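Local coordinates for protein histone deacetylase complex subunit SAP18 (Mus musculus, PDB 4A6Q) that enhances transcriptional repression by the SIN3-HDAC1 complex and serves as an auxiliary component of the splicing-dependent exon junction complex on mRNAs, at residues T25-L30 and Q57-M62. Numbering follows the deposited sequence.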
ATOM      1  N   THR A  25      -2.099  -1.992  20.575  1.00 11.44           N
ATOM      2  CA  THR A  25      -1.346  -2.725  19.552  1.00  9.91           C
ATOM      3  C   THR A  25      -0.104  -1.924  19.222  1.00  9.17           C
ATOM      4  O   THR A  25      -0.199  -0.742  18.888  1.00 12.84           O
ATOM      5  CB  THR A  25      -2.179  -2.843  18.270  1.00 11.07           C
ATOM      6  OG1 THR A  25      -3.398  -3.528  18.561  1.00 12.52           O
ATOM      7  CG2 THR A  25      -1.419  -3.631  17.163  1.00 10.99           C
ATOM      8  N   CYS A  26       1.061  -2.537  19.323  1.00 10.99           N
ATOM      9  CA  CYS A  26       2.280  -1.836  18.952  0.50 10.89           C
ATOM     10  C   CYS A  26       2.239  -1.557  17.451  1.00 11.70           C
ATOM     11  O   CYS A  26       1.859  -2.416  16.657  1.00 13.28           O
ATOM     12  CB  CYS A  26       3.487  -2.679  19.334  0.50 11.63           C
ATOM     13  SG  CYS A  26       3.626  -2.911  21.147  0.50 14.37           S
ATOM     14  N   PRO A  27       2.608  -0.329  17.048  1.00 13.12           N
ATOM     15  CA  PRO A  27       2.581  -0.044  15.613  1.00 11.45           C
ATOM     16  C   PRO A  27       3.659  -0.810  14.854  1.00 12.45           C
ATOM     17  O   PRO A  27       4.694  -1.227  15.410  1.00 13.04           O
ATOM     18  CB  PRO A  27       2.839   1.471  15.547  1.00 14.64           C
ATOM     19  CG  PRO A  27       3.554   1.809  16.805  1.00 14.33           C
ATOM     20  CD  PRO A  27       3.073   0.809  17.868  1.00 11.94           C
ATOM     21  N   LEU A  28       3.387  -1.001  13.570  1.00 11.42           N
ATOM     22  CA  LEU A  28       4.331  -1.578  12.652  1.00 11.65           C
ATOM     23  C   LEU A  28       5.149  -0.463  12.004  1.00 10.16           C
ATOM     24  O   LEU A  28       4.704   0.690  11.933  1.00 11.01           O
ATOM     25  CB  LEU A  28       3.595  -2.383  11.571  1.00 12.59           C
ATOM     26  CG  LEU A  28       2.607  -1.671  10.650  1.00 12.02           C
ATOM     27  CD1 LEU A  28       3.301  -1.336   9.322  1.00 15.51           C
ATOM     28  CD2 LEU A  28       1.380  -2.518  10.386  1.00 13.13           C
ATOM     29  N   LEU A  29       6.340  -0.794  11.565  1.00 11.97           N
ATOM     30  CA  LEU A  29       7.173   0.161  10.845  1.00 10.66           C
ATOM     31  C   LEU A  29       6.949  -0.089   9.361  1.00 11.32           C
ATOM     32  O   LEU A  29       7.292  -1.153   8.838  1.00 14.40           O
ATOM     33  CB  LEU A  29       8.666   0.044  11.253  1.00 15.78           C
ATOM     34  CG  LEU A  29       9.574   1.200  10.773  1.00 21.59           C
ATOM     35  CD1 LEU A  29      10.855   1.313  11.616  1.00 26.10           C
ATOM     36  CD2 LEU A  29       9.942   1.027   9.319  1.00 26.39           C
ATOM     37  N   LEU A  30       6.370   0.904   8.689  1.00 11.64           N
ATOM     38  CA  LEU A  30       6.044   0.816   7.259  1.00 12.16           C
ATOM     39  C   LEU A  30       7.105   1.575   6.452  1.00 10.83           C
ATOM     40  O   LEU A  30       7.371   2.720   6.731  1.00 12.41           O
ATOM     41  CB  LEU A  30       4.689   1.471   7.048  1.00 13.36           C
ATOM     42  CG  LEU A  30       4.159   1.566   5.605  1.00 15.25           C
ATOM     43  CD1 LEU A  30       3.914   0.159   5.078  1.00 18.35           C
ATOM     44  CD2 LEU A  30       2.921   2.430   5.532  1.00 14.69           C
ATOM     45  N   GLN A  57       9.794   6.420   6.357  1.00 11.74           N
ATOM     46  CA  GLN A  57       9.350   5.404   7.307  1.00 13.47           C
ATOM     47  C   GLN A  57       8.264   5.933   8.207  1.00 12.76           C
ATOM     48  O   GLN A  57       8.330   7.081   8.642  1.00 13.84           O
ATOM     49  CB  GLN A  57      10.541   4.869   8.141  1.00 11.76           C
ATOM     50  CG  GLN A  57      11.462   4.081   7.253  1.00 13.01           C
ATOM     51  CD  GLN A  57      12.602   3.416   7.989  1.00 16.32           C
ATOM     52  OE1 GLN A  57      12.693   3.478   9.226  1.00 16.28           O
ATOM     53  NE2 GLN A  57      13.460   2.736   7.238  1.00 17.45           N
ATOM     54  N   ILE A  58       7.244   5.099   8.468  1.00 11.70           N
ATOM     55  CA  ILE A  58       6.050   5.542   9.193  1.00 10.44           C
ATOM     56  C   ILE A  58       5.671   4.474  10.217  1.00 10.82           C
ATOM     57  O   ILE A  58       5.791   3.300   9.937  1.00 13.80           O
ATOM     58  CB  ILE A  58       4.862   5.712   8.205  1.00 13.99           C
ATOM     59  CG1 ILE A  58       5.132   6.913   7.286  1.00 13.93           C
ATOM     60  CG2 ILE A  58       3.516   5.854   8.917  1.00 15.88           C
ATOM     61  CD1 ILE A  58       4.080   7.059   6.170  1.00 18.81           C
ATOM     62  N   TYR A  59       5.299   4.899  11.428  1.00 10.20           N
ATOM     63  CA  TYR A  59       4.705   3.977  12.385  1.00 11.80           C
ATOM     64  C   TYR A  59       3.204   4.033  12.180  1.00 11.44           C
ATOM     65  O   TYR A  59       2.596   5.119  12.263  1.00 12.54           O
ATOM     66  CB  TYR A  59       4.994   4.437  13.815  1.00 13.99           C
ATOM     67  CG  TYR A  59       6.393   4.214  14.297  1.00 17.80           C
ATOM     68  CD1 TYR A  59       6.991   2.986  14.166  1.00 18.87           C
ATOM     69  CD2 TYR A  59       7.117   5.253  14.865  1.00 21.85           C
ATOM     70  CE1 TYR A  59       8.302   2.772  14.626  1.00 23.70           C
ATOM     71  CE2 TYR A  59       8.401   5.061  15.313  1.00 21.30           C
ATOM     72  CZ  TYR A  59       8.980   3.825  15.188  1.00 22.93           C
ATOM     73  OH  TYR A  59      10.267   3.639  15.636  1.00 27.69           O
ATOM     74  N   THR A  60       2.573   2.883  11.979  1.00 11.87           N
ATOM     75  CA  THR A  60       1.151   2.845  11.711  1.00 10.19           C
ATOM     76  C   THR A  60       0.610   1.487  12.118  1.00 11.86           C
ATOM     77  O   THR A  60       1.289   0.733  12.820  1.00 11.48           O
ATOM     78  CB  THR A  60       0.852   3.207  10.225  1.00 13.24           C
ATOM     79  OG1 THR A  60      -0.560   3.447  10.038  1.00 13.66           O
ATOM     80  CG2 THR A  60       1.336   2.104   9.257  1.00 12.90           C
ATOM     81  N   TRP A  61      -0.604   1.180  11.681  1.00 11.25           N
ATOM     82  CA  TRP A  61      -1.295  -0.054  12.046  1.00 10.18           C
ATOM     83  C   TRP A  61      -1.927  -0.702  10.801  1.00 11.24           C
ATOM     84  O   TRP A  61      -1.944  -0.099   9.735  1.00 11.79           O
ATOM     85  CB  TRP A  61      -2.371   0.217  13.096  1.00 13.17           C
ATOM     86  CG  TRP A  61      -1.819   0.661  14.424  1.00 13.01           C
ATOM     87  CD1 TRP A  61      -1.527  -0.136  15.526  1.00 13.30           C
ATOM     88  CD2 TRP A  61      -1.482   1.997  14.795  1.00 11.91           C
ATOM     89  NE1 TRP A  61      -1.028   0.653  16.542  1.00 12.63           N
ATOM     90  CE2 TRP A  61      -0.994   1.959  16.121  1.00 12.95           C
ATOM     91  CE3 TRP A  61      -1.558   3.237  14.135  1.00 12.10           C
ATOM     92  CZ2 TRP A  61      -0.582   3.108  16.799  1.00 15.31           C
ATOM     93  CZ3 TRP A  61      -1.147   4.358  14.799  1.00 14.16           C
ATOM     94  CH2 TRP A  61      -0.658   4.297  16.117  1.00 15.01           C
HETATM   95  N   MSE A  62      -2.413  -1.938  10.928  1.00 13.00           N
HETATM   96  CA  MSE A  62      -2.957  -2.687   9.783  1.00 12.24           C
HETATM   97  C   MSE A  62      -4.226  -2.080   9.200  1.00 12.88           C
HETATM   98  O   MSE A  62      -4.601  -2.426   8.088  1.00 13.39           O
HETATM   99  CB  MSE A  62      -3.206  -4.160  10.164  1.00 12.95           C
HETATM  100  CG  MSE A  62      -1.952  -4.914  10.490  1.00 13.39           C
HETATM  101 SE   MSE A  62      -0.920  -5.127   8.882  1.00 34.00          SE
HETATM  102  CE  MSE A  62      -2.218  -5.954   7.709  1.00 21.71           C
TER
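In the ubiquitin-like sheet of SAP18, the antiparallel pairing of strands 28-35 and 56-60 joins Leu-28, Leu-29 and Leu-30 to Thr-60, Tyr-59 and Ile-58. Leu-28 and Thr-60 form a hydrogen-bonded pair, Leu-28 N to Thr-60 O 2.8 Å, Thr-60 N to Leu-28 O 3.1 Å; Leu-30 and Ile-58 repeat it, the Leu-30 N-H reaching Ile-58 O almost straight (176°). Between them lies the non-hydrogen-bonded pair Leu-29 and Tyr-59, where the Tyr-59 CA leans on Leu-28 O in a CA-H...O contact.

Where the regular pairing stops, Trp-61 carries the contact on to the loop leading into strand 28-35. Its NE1 donates to Thr-25 O at 2.9 Å, the acceptor nearly in the indole plane but the N-H approaching from above the carbonyl plane. Pro-27 lies over one face of the indole, its CA 4.1 Å from the centroid of the five-membered ring in a CH-pi contact. With an alanine in place of Trp-61, Thr-25 O would probably lose its donor and Pro-27 the flat surface it lies over, leaving the loop freer to move.

On the face of Leu-28, Leu-30, Ile-58 and Thr-60, Thr-60 CG2 touches Leu-28 CD1 (4.0 Å) and Leu-30 CD2. With CG between its backbone N and carbonyl carbon (chi1 61°), Leu-28 lies alongside Thr-60, pointing the same way, and its CD2 meets Met-62 SE (a selenomethionine) at 3.8 Å. Helix 66-76 packs here through Leu-69 on Leu-30 and Leu-72 on Ile-58. On the other face, Leu-29 spreads both methyls against Gln-57 OE1, while Gln-57 NE2 is hydrogen-bonded to Glu-55 OE2. Such an antiparallel edge pair, with a helix across its apolar face, is characteristic of the ubiquitin-like beta-grasp fold.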